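Local coordinates for cystathionine gamma-synthase (Xanthomonas oryzae pv. oryzae KACC 10331, PDB 6LD7), which probably makes cystathionine in methionine biosynthesis, as a pyridoxal 5'-phosphate enzyme of the trans-sulfuration family, at residues 186-194 with 303-311; 135-145 with 164-174. The protein carries 1 engineered substitution. All blocks are in the same frame, centred on the assembly; numbering follows the deposited sequence.

Contact 1. Residues 186-194 with 303-311; sequences TFLSPALQK and QQKGFGAMM
Met310 packs over one face of the Phe187 ring. Its CG stands 3.9 Å from the ring centroid, 22° off the normal and shifted toward the rim, a CH-pi contact. The sulfur lies above the same ring but farther away, a distant Met-aromatic contact. The methionine folds back at chi2 and chi3 (-61° and -60°), which brings CE near Phe187 CZ. Nearby, Leu188 CD1 presses on the amide of Gln304, 3.4 Å from its CD, and the two side chains cross at about a right angle. That amide is held in turn: Gln304 NE2 donates to Gly306 O almost within its own plane. Leu192 spreads its two methyls over the glycines, with CD2 against Gly306 N and CD1 against Gly308 CA. A short backbone bond, Lys305 N to Leu192 O at 2.7 Å, ties the loops together. A water accepts from Ala309 N and donates to Phe187 O. An ST turn, Ser189 OG accepting from Ala191 N, shapes the first loop.

The Lys305 side is looser. Its chain passes Ala191 O, and its NZ stays 5.5 Å from Lys194 NZ. A second water joins Lys194 N to Gln303 O.

The contact joins the loop after strand 180-184 to the approach to strand 310-315. Helix 259-277 touches Ala191 and Leu192, helix 63-76 meets Pro190, and strand 370-374 lies against Met310.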
loop_
_atom_site.group_PDB
_atom_site.type_symbol
_atom_site.label_atom_id
_atom_site.label_comp_id
_atom_site.label_asym_id
_atom_site.label_seq_id
_atom_site.Cartn_x
_atom_site.Cartn_y
_atom_site.Cartn_z
ATOM N N THR C 186 13.942 11.999 -19.433
ATOM C CA THR C 186 12.856 12.234 -18.485
ATOM C C THR C 186 11.740 13.019 -19.142
ATOM O O THR C 186 10.611 12.586 -18.967
ATOM C CB THR C 186 13.332 12.974 -17.235
ATOM O OG1 THR C 186 14.261 12.129 -16.573
ATOM C CG2 THR C 186 12.189 13.313 -16.321
ATOM N N PHE C 187 12.073 14.081 -19.889
ATOM C CA PHE C 187 11.092 15.075 -20.375
ATOM C C PHE C 187 10.143 14.424 -21.367
ATOM O O PHE C 187 8.995 14.799 -21.435
ATOM C CB PHE C 187 11.735 16.285 -21.017
ATOM C CG PHE C 187 11.613 17.569 -20.264
ATOM C CD1 PHE C 187 11.835 17.616 -18.890
ATOM C CD2 PHE C 187 11.338 18.752 -20.944
ATOM C CE1 PHE C 187 11.743 18.821 -18.203
ATOM C CE2 PHE C 187 11.254 19.961 -20.253
ATOM C CZ PHE C 187 11.449 19.992 -18.883
ATOM N N LEU C 188 10.580 13.489 -22.160
ATOM C CA LEU C 188 9.676 12.950 -23.229
ATOM C C LEU C 188 9.209 11.510 -22.932
ATOM O O LEU C 188 8.219 11.038 -23.571
ATOM C CB LEU C 188 10.411 12.936 -24.585
ATOM C CG LEU C 188 10.673 14.312 -25.174
ATOM C CD1 LEU C 188 11.524 14.203 -26.455
ATOM C CD2 LEU C 188 9.329 14.929 -25.506
ATOM N N SER C 189 9.947 10.759 -22.125
ATOM C CA SER C 189 9.658 9.340 -21.819
ATOM C C SER C 189 10.007 8.513 -23.026
ATOM O O SER C 189 10.076 8.998 -24.148
ATOM C CB SER C 189 8.193 9.113 -21.403
ATOM O OG SER C 189 7.331 8.810 -22.526
ATOM N N PRO C 190 10.018 7.191 -22.837
ATOM C CA PRO C 190 10.327 6.279 -23.915
ATOM C C PRO C 190 9.256 6.235 -24.987
ATOM O O PRO C 190 9.551 5.802 -26.094
ATOM C CB PRO C 190 10.395 4.918 -23.256
ATOM C CG PRO C 190 10.536 5.226 -21.762
ATOM C CD PRO C 190 9.794 6.513 -21.537
ATOM N N ALA C 191 8.041 6.659 -24.690
ATOM C CA ALA C 191 6.992 6.623 -25.729
ATOM C C ALA C 191 7.304 7.680 -26.805
ATOM O O ALA C 191 6.722 7.584 -27.847
ATOM C CB ALA C 191 5.656 6.936 -25.096
ATOM N N LEU C 192 8.011 8.761 -26.493
ATOM C CA LEU C 192 8.217 9.912 -27.430
ATOM C C LEU C 192 9.653 10.031 -27.984
ATOM O O LEU C 192 9.852 10.730 -28.970
ATOM C CB LEU C 192 7.763 11.187 -26.715
ATOM C CG LEU C 192 6.275 11.292 -26.464
ATOM C CD1 LEU C 192 5.889 12.631 -25.852
ATOM C CD2 LEU C 192 5.491 10.986 -27.744
ATOM N N GLN C 193 10.613 9.298 -27.438
ATOM C CA GLN C 193 12.025 9.418 -27.844
ATOM C C GLN C 193 12.727 8.182 -27.335
ATOM O O GLN C 193 12.579 7.828 -26.078
ATOM C CB GLN C 193 12.659 10.736 -27.326
ATOM C CG GLN C 193 14.075 10.960 -27.776
ATOM C CD GLN C 193 14.589 12.278 -27.253
ATOM O OE1 GLN C 193 14.972 12.433 -26.027
ATOM N NE2 GLN C 193 14.666 13.232 -28.172
ATOM N N LYS C 194 13.521 7.624 -28.214
ATOM C CA LYS C 194 14.305 6.398 -27.969
ATOM C C LYS C 194 15.777 6.617 -28.278
ATOM O O LYS C 194 16.296 6.223 -29.335
ATOM C CB LYS C 194 13.724 5.264 -28.787
ATOM C CG LYS C 194 12.333 4.822 -28.346
ATOM C CD LYS C 194 11.750 3.679 -29.200
ATOM C CE LYS C 194 12.675 2.476 -29.115
ATOM N NZ LYS C 194 12.025 1.282 -29.705
ATOM N N GLN C 303 13.636 13.444 -34.523
ATOM C CA GLN C 303 14.173 12.468 -33.578
ATOM C C GLN C 303 13.159 12.096 -32.470
ATOM O O GLN C 303 13.482 11.221 -31.718
ATOM C CB GLN C 303 15.499 12.938 -33.030
ATOM C CG GLN C 303 15.433 13.956 -31.966
ATOM C CD GLN C 303 16.793 14.372 -31.435
ATOM O OE1 GLN C 303 17.838 14.144 -32.022
ATOM N NE2 GLN C 303 16.748 15.200 -30.416
ATOM N N GLN C 304 12.010 12.756 -32.382
ATOM C CA GLN C 304 10.968 12.604 -31.354
ATOM C C GLN C 304 9.696 12.077 -32.059
ATOM O O GLN C 304 9.503 12.444 -33.204
ATOM C CB GLN C 304 10.642 13.917 -30.601
ATOM C CG GLN C 304 11.840 14.635 -29.996
ATOM C CD GLN C 304 11.517 15.963 -29.347
ATOM O OE1 GLN C 304 12.461 16.673 -28.988
ATOM N NE2 GLN C 304 10.227 16.330 -29.196
ATOM N N LYS C 305 8.834 11.286 -31.392
ATOM C CA LYS C 305 7.546 10.861 -31.970
ATOM C C LYS C 305 6.463 11.850 -31.581
ATOM O O LYS C 305 5.349 11.634 -32.001
ATOM C CB LYS C 305 7.187 9.448 -31.539
ATOM C CG LYS C 305 8.327 8.474 -31.843
ATOM C CD LYS C 305 8.302 7.126 -31.123
ATOM C CE LYS C 305 7.697 6.044 -31.994
ATOM N NZ LYS C 305 8.151 4.714 -31.538
ATOM N N GLY C 306 6.757 12.914 -30.822
ATOM C CA GLY C 306 5.752 13.984 -30.663
ATOM C C GLY C 306 6.461 15.125 -30.014
ATOM O O GLY C 306 7.650 14.917 -29.629
ATOM N N PHE C 307 5.822 16.259 -29.834
ATOM C CA PHE C 307 6.557 17.448 -29.301
ATOM C C PHE C 307 6.405 17.525 -27.772
ATOM O O PHE C 307 6.956 18.432 -27.186
ATOM C CB PHE C 307 5.989 18.649 -30.036
ATOM C CG PHE C 307 6.295 18.627 -31.504
ATOM C CD1 PHE C 307 7.628 18.714 -31.911
ATOM C CD2 PHE C 307 5.289 18.587 -32.459
ATOM C CE1 PHE C 307 7.947 18.765 -33.256
ATOM C CE2 PHE C 307 5.618 18.614 -33.811
ATOM C CZ PHE C 307 6.951 18.670 -34.196
ATOM N N GLY C 308 5.518 16.727 -27.158
ATOM C CA GLY C 308 5.444 16.675 -25.702
ATOM C C GLY C 308 4.549 17.729 -25.169
ATOM O O GLY C 308 3.670 18.232 -25.904
ATOM N N ALA C 309 4.639 17.940 -23.869
ATOM C CA ALA C 309 3.629 18.734 -23.157
ATOM C C ALA C 309 4.285 19.651 -22.127
ATOM O O ALA C 309 3.581 20.179 -21.273
ATOM C CB ALA C 309 2.598 17.797 -22.591
ATOM N N MET C 310 5.588 19.842 -22.186
ATOM C CA MET C 310 6.279 20.923 -21.429
ATOM C C MET C 310 6.459 22.120 -22.355
ATOM O O MET C 310 6.843 21.959 -23.498
ATOM C CB MET C 310 7.669 20.496 -20.955
ATOM C CG MET C 310 7.662 19.238 -20.051
ATOM S SD MET C 310 6.693 19.480 -18.524
ATOM C CE MET C 310 7.686 20.859 -17.894
ATOM N N MET C 311 6.234 23.284 -21.820
ATOM C CA MET C 311 6.556 24.528 -22.511
ATOM C C MET C 311 6.767 25.636 -21.482
ATOM O O MET C 311 6.355 25.530 -20.297
ATOM C CB MET C 311 5.435 24.894 -23.503
ATOM C CG MET C 311 4.228 25.466 -22.895
ATOM S SD MET C 311 2.958 25.851 -24.197
ATOM C CE MET C 311 2.650 24.210 -24.844
HETATM O O HOH W 1 6.639 16.406 -22.366
HETATM O O HOH W 2 13.216 8.599 -30.953
#

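Contact 2. Residues 135-145 with 164-174; sequences LTVPRSLADAL and ITDLRFVIEAA. Engineered in segment 135-145: Val137 (natural residue Asp).
Leu141 of helix 138-145 and Phe169 of helix 167-174 meet from opposite directions, with Leu141 CD2 3.8 Å from Phe169 CE2. Apolar packing makes up most of the contact. With CG anti to the backbone N (chi1 175°), Leu141 reaches across to the facing helix, where its CD2 also meets Val170 and Ala173. Pro138 CB comes to 4.0 Å from Phe169 CZ at the exposed end of the interface. One turn beyond Leu141, Leu145 CD1 lies 3.6 Å from Ala173 CB. The same methyl also lies against the Ala173 carbonyl carbon. Before the helices, Leu135 CB meets Thr165 CG2 at 3.8 Å.

A methyl-to-carbonyl contact stands apart: Thr136 CG2 lies against Ile164 O.

The polar links are few. A water accepts from Asp166 N and donates to Leu135 O, at 2.7 Å from that oxygen. Asp166 is the N-cap of its helix, and its OD1 takes the N-H of Phe169 from above the carboxylate plane. Arg139 NE pairs with Asp143 OD1 in a salt bridge within helix 138-145. Thr136 OG1 bonds Asp134.

Helices 138-145 and 167-174 run nearly parallel in these short spans, 22° apart and 10.9 Å at closest approach. Leu135, Leu145, Thr165 and Val170 also touch strand 151-155 of the large sheet. The direct contacts are thus mainly hydrophobic and continue onto the sheet, while water supplies a polar bridge where the two loops meet.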
loop_
_atom_site.group_PDB
_atom_site.type_symbol
_atom_site.label_atom_id
_atom_site.label_comp_id
_atom_site.label_asym_id
_atom_site.label_seq_id
_atom_site.Cartn_x
_atom_site.Cartn_y
_atom_site.Cartn_z
ATOM N N LEU C 135 25.903 21.483 -26.241
ATOM C CA LEU C 135 25.843 20.387 -27.214
ATOM C C LEU C 135 25.077 20.782 -28.492
ATOM O O LEU C 135 25.040 19.951 -29.435
ATOM C CB LEU C 135 25.246 19.154 -26.514
ATOM C CG LEU C 135 26.008 18.615 -25.303
ATOM C CD1 LEU C 135 25.411 17.286 -24.907
ATOM C CD2 LEU C 135 27.483 18.424 -25.578
ATOM N N THR C 136 24.384 21.920 -28.547
ATOM C CA THR C 136 23.764 22.420 -29.808
ATOM C C THR C 136 24.782 23.269 -30.597
ATOM O O THR C 136 24.453 23.715 -31.617
ATOM C CB THR C 136 22.549 23.300 -29.523
ATOM O OG1 THR C 136 22.936 24.512 -28.833
ATOM C CG2 THR C 136 21.522 22.581 -28.684
ATOM N N VAL C 137 25.987 23.519 -30.087
ATOM C CA VAL C 137 27.050 24.287 -30.790
ATOM C C VAL C 137 28.161 23.344 -31.208
ATOM O O VAL C 137 28.937 22.850 -30.400
ATOM C CB VAL C 137 27.602 25.436 -29.931
ATOM C CG1 VAL C 137 28.695 26.197 -30.682
ATOM C CG2 VAL C 137 26.496 26.337 -29.465
ATOM N N PRO C 138 28.366 23.114 -32.520
ATOM C CA PRO C 138 29.356 22.115 -32.928
ATOM C C PRO C 138 30.739 22.357 -32.330
ATOM O O PRO C 138 31.377 21.403 -31.989
ATOM C CB PRO C 138 29.306 22.150 -34.478
ATOM C CG PRO C 138 27.808 22.558 -34.729
ATOM C CD PRO C 138 27.478 23.545 -33.618
ATOM N N ARG C 139 31.203 23.602 -32.284
ATOM C CA ARG C 139 32.579 23.883 -31.839
ATOM C C ARG C 139 32.691 23.589 -30.318
ATOM O O ARG C 139 33.713 23.059 -29.888
ATOM C CB ARG C 139 32.998 25.329 -32.199
ATOM C CG ARG C 139 34.439 25.645 -31.806
ATOM C CD ARG C 139 35.419 24.593 -32.388
ATOM N NE ARG C 139 36.800 24.944 -32.047
ATOM C CZ ARG C 139 37.561 25.778 -32.777
ATOM N NH1 ARG C 139 38.794 26.079 -32.432
ATOM N NH2 ARG C 139 37.149 26.198 -33.932
ATOM N N SER C 140 31.682 23.907 -29.530
ATOM C CA SER C 140 31.632 23.611 -28.062
ATOM C C SER C 140 31.747 22.104 -27.855
ATOM O O SER C 140 32.620 21.637 -27.125
ATOM C CB SER C 140 30.403 24.142 -27.456
ATOM O OG SER C 140 30.487 24.027 -26.028
ATOM N N LEU C 141 30.993 21.332 -28.622
ATOM C CA LEU C 141 31.087 19.874 -28.509
ATOM C C LEU C 141 32.488 19.461 -28.911
ATOM O O LEU C 141 33.036 18.631 -28.223
ATOM C CB LEU C 141 30.090 19.192 -29.438
ATOM C CG LEU C 141 30.218 17.675 -29.445
ATOM C CD1 LEU C 141 29.996 17.128 -28.038
ATOM C CD2 LEU C 141 29.289 17.033 -30.478
ATOM N N ALA C 142 32.995 19.923 -30.073
ATOM C CA ALA C 142 34.251 19.406 -30.637
ATOM C C ALA C 142 35.378 19.687 -29.633
ATOM O O ALA C 142 36.267 18.854 -29.553
ATOM C CB ALA C 142 34.572 19.974 -32.032
ATOM N N ASP C 143 35.407 20.864 -29.015
ATOM C CA ASP C 143 36.420 21.232 -27.986
ATOM C C ASP C 143 36.342 20.303 -26.752
ATOM O O ASP C 143 37.371 19.939 -26.229
ATOM C CB ASP C 143 36.274 22.708 -27.576
ATOM C CG ASP C 143 36.707 23.717 -28.690
ATOM O OD1 ASP C 143 37.275 23.320 -29.773
ATOM O OD2 ASP C 143 36.358 24.869 -28.539
ATOM N N ALA C 144 35.153 19.906 -26.316
ATOM C CA ALA C 144 34.978 18.944 -25.206
ATOM C C ALA C 144 35.533 17.624 -25.645
ATOM O O ALA C 144 36.341 17.070 -24.922
ATOM C CB ALA C 144 33.520 18.842 -24.884
ATOM N N LEU C 145 35.154 17.150 -26.823
ATOM C CA LEU C 145 35.564 15.781 -27.234
ATOM C C LEU C 145 37.064 15.687 -27.533
ATOM O O LEU C 145 37.541 14.572 -27.567
ATOM C CB LEU C 145 34.771 15.305 -28.450
ATOM C CG LEU C 145 33.255 15.193 -28.263
ATOM C CD1 LEU C 145 32.626 14.644 -29.526
ATOM C CD2 LEU C 145 32.879 14.297 -27.088
ATOM N N ILE C 164 16.839 21.610 -28.165
ATOM C CA ILE C 164 16.923 20.244 -28.700
ATOM C C ILE C 164 18.368 19.926 -29.013
ATOM O O ILE C 164 18.991 20.642 -29.784
ATOM C CB ILE C 164 16.012 20.176 -29.911
ATOM C CG1 ILE C 164 14.607 20.743 -29.627
ATOM C CG2 ILE C 164 15.924 18.779 -30.452
ATOM C CD1 ILE C 164 13.825 19.951 -28.640
ATOM N N THR C 165 18.899 18.851 -28.483
ATOM C CA THR C 165 20.212 18.359 -28.866
ATOM C C THR C 165 20.009 17.281 -29.903
ATOM O O THR C 165 19.137 16.370 -29.723
ATOM C CB THR C 165 20.927 17.744 -27.666
ATOM O OG1 THR C 165 20.971 18.736 -26.642
ATOM C CG2 THR C 165 22.290 17.231 -28.016
ATOM N N ASP C 166 20.888 17.298 -30.893
ATOM C CA ASP C 166 20.818 16.359 -32.032
ATOM C C ASP C 166 21.483 15.071 -31.622
ATOM O O ASP C 166 22.729 14.988 -31.510
ATOM C CB ASP C 166 21.388 17.059 -33.262
ATOM C CG ASP C 166 21.456 16.192 -34.503
ATOM O OD1 ASP C 166 21.332 14.897 -34.409
ATOM O OD2 ASP C 166 21.604 16.831 -35.552
ATOM N N LEU C 167 20.678 14.075 -31.315
ATOM C CA LEU C 167 21.202 12.803 -30.765
ATOM C C LEU C 167 22.211 12.191 -31.727
ATOM O O LEU C 167 23.300 11.729 -31.273
ATOM C CB LEU C 167 20.040 11.838 -30.481
ATOM C CG LEU C 167 19.128 12.266 -29.321
ATOM C CD1 LEU C 167 17.962 11.321 -29.174
ATOM C CD2 LEU C 167 19.921 12.309 -28.020
ATOM N N ARG C 168 21.821 11.991 -32.971
ATOM C CA ARG C 168 22.696 11.255 -33.934
ATOM C C ARG C 168 24.037 12.018 -34.043
ATOM O O ARG C 168 25.089 11.398 -34.023
ATOM C CB ARG C 168 22.061 11.126 -35.351
ATOM C CG ARG C 168 22.749 10.018 -36.141
ATOM C CD ARG C 168 22.183 9.726 -37.504
ATOM N NE ARG C 168 20.966 8.942 -37.509
ATOM C CZ ARG C 168 19.703 9.407 -37.561
ATOM N NH1 ARG C 168 19.404 10.699 -37.590
ATOM N NH2 ARG C 168 18.713 8.537 -37.495
ATOM N N PHE C 169 23.997 13.327 -34.196
ATOM C CA PHE C 169 25.232 14.154 -34.320
ATOM C C PHE C 169 26.113 13.916 -33.084
ATOM O O PHE C 169 27.359 13.569 -33.183
ATOM C CB PHE C 169 24.856 15.643 -34.498
ATOM C CG PHE C 169 26.025 16.592 -34.369
ATOM C CD1 PHE C 169 27.072 16.548 -35.274
ATOM C CD2 PHE C 169 26.035 17.577 -33.393
ATOM C CE1 PHE C 169 28.176 17.395 -35.123
ATOM C CE2 PHE C 169 27.114 18.434 -33.252
ATOM C CZ PHE C 169 28.200 18.334 -34.105
ATOM N N VAL C 170 25.527 14.111 -31.888
ATOM C CA VAL C 170 26.375 14.075 -30.657
ATOM C C VAL C 170 26.922 12.680 -30.444
ATOM O O VAL C 170 28.151 12.547 -30.171
ATOM C CB VAL C 170 25.646 14.603 -29.423
ATOM C CG1 VAL C 170 26.473 14.424 -28.156
ATOM C CG2 VAL C 170 25.330 16.050 -29.643
ATOM N N ILE C 171 26.060 11.671 -30.603
ATOM C CA ILE C 171 26.431 10.292 -30.239
ATOM C C ILE C 171 27.502 9.788 -31.217
ATOM O O ILE C 171 28.482 9.216 -30.752
ATOM C CB ILE C 171 25.185 9.417 -30.182
ATOM C CG1 ILE C 171 24.288 9.819 -29.007
ATOM C CG2 ILE C 171 25.520 7.963 -30.204
ATOM C CD1 ILE C 171 22.888 9.180 -29.052
ATOM N N GLU C 172 27.355 9.996 -32.519
ATOM C CA GLU C 172 28.412 9.561 -33.482
ATOM C C GLU C 172 29.707 10.318 -33.219
ATOM O O GLU C 172 30.738 9.682 -33.256
ATOM C CB GLU C 172 28.048 9.868 -34.943
ATOM C CG GLU C 172 26.872 9.023 -35.431
ATOM C CD GLU C 172 27.042 7.510 -35.388
ATOM O OE1 GLU C 172 28.216 6.999 -35.266
ATOM O OE2 GLU C 172 26.007 6.835 -35.481
ATOM N N ALA C 173 29.696 11.619 -32.919
ATOM C CA ALA C 173 30.992 12.319 -32.619
ATOM C C ALA C 173 31.629 11.750 -31.340
ATOM O O ALA C 173 32.855 11.524 -31.280
ATOM C CB ALA C 173 30.787 13.811 -32.526
ATOM N N ALA C 174 30.829 11.489 -30.291
ATOM C CA ALA C 174 31.338 10.898 -29.042
ATOM C C ALA C 174 31.983 9.542 -29.344
ATOM O O ALA C 174 33.060 9.273 -28.838
ATOM C CB ALA C 174 30.239 10.764 -27.984
HETATM O O HOH W 3 23.103 19.197 -31.175
#

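The two contacts lie in series along the chain: contact 2 closes before contact 1 opens. Their centres are about 20 Å apart. Contact 2 packs two helices against strand 151-155 of the seven-stranded sheet, in the alpha/beta large domain of a fold type I pyridoxal phosphate enzyme. Contact 1 joins the loop after strand 180-184 of that sheet to the approach to strand 310-315 of the five-stranded sheet, so it bridges the two sheets. The contacts also touch directly. The Gln303 amide is gripped at both ends, NE2 donating to Thr165 O and OE1 accepting from Leu167 N, probably as hydrogen bonds. Helix 297-303 is thereby tied to the start of helix 167-176.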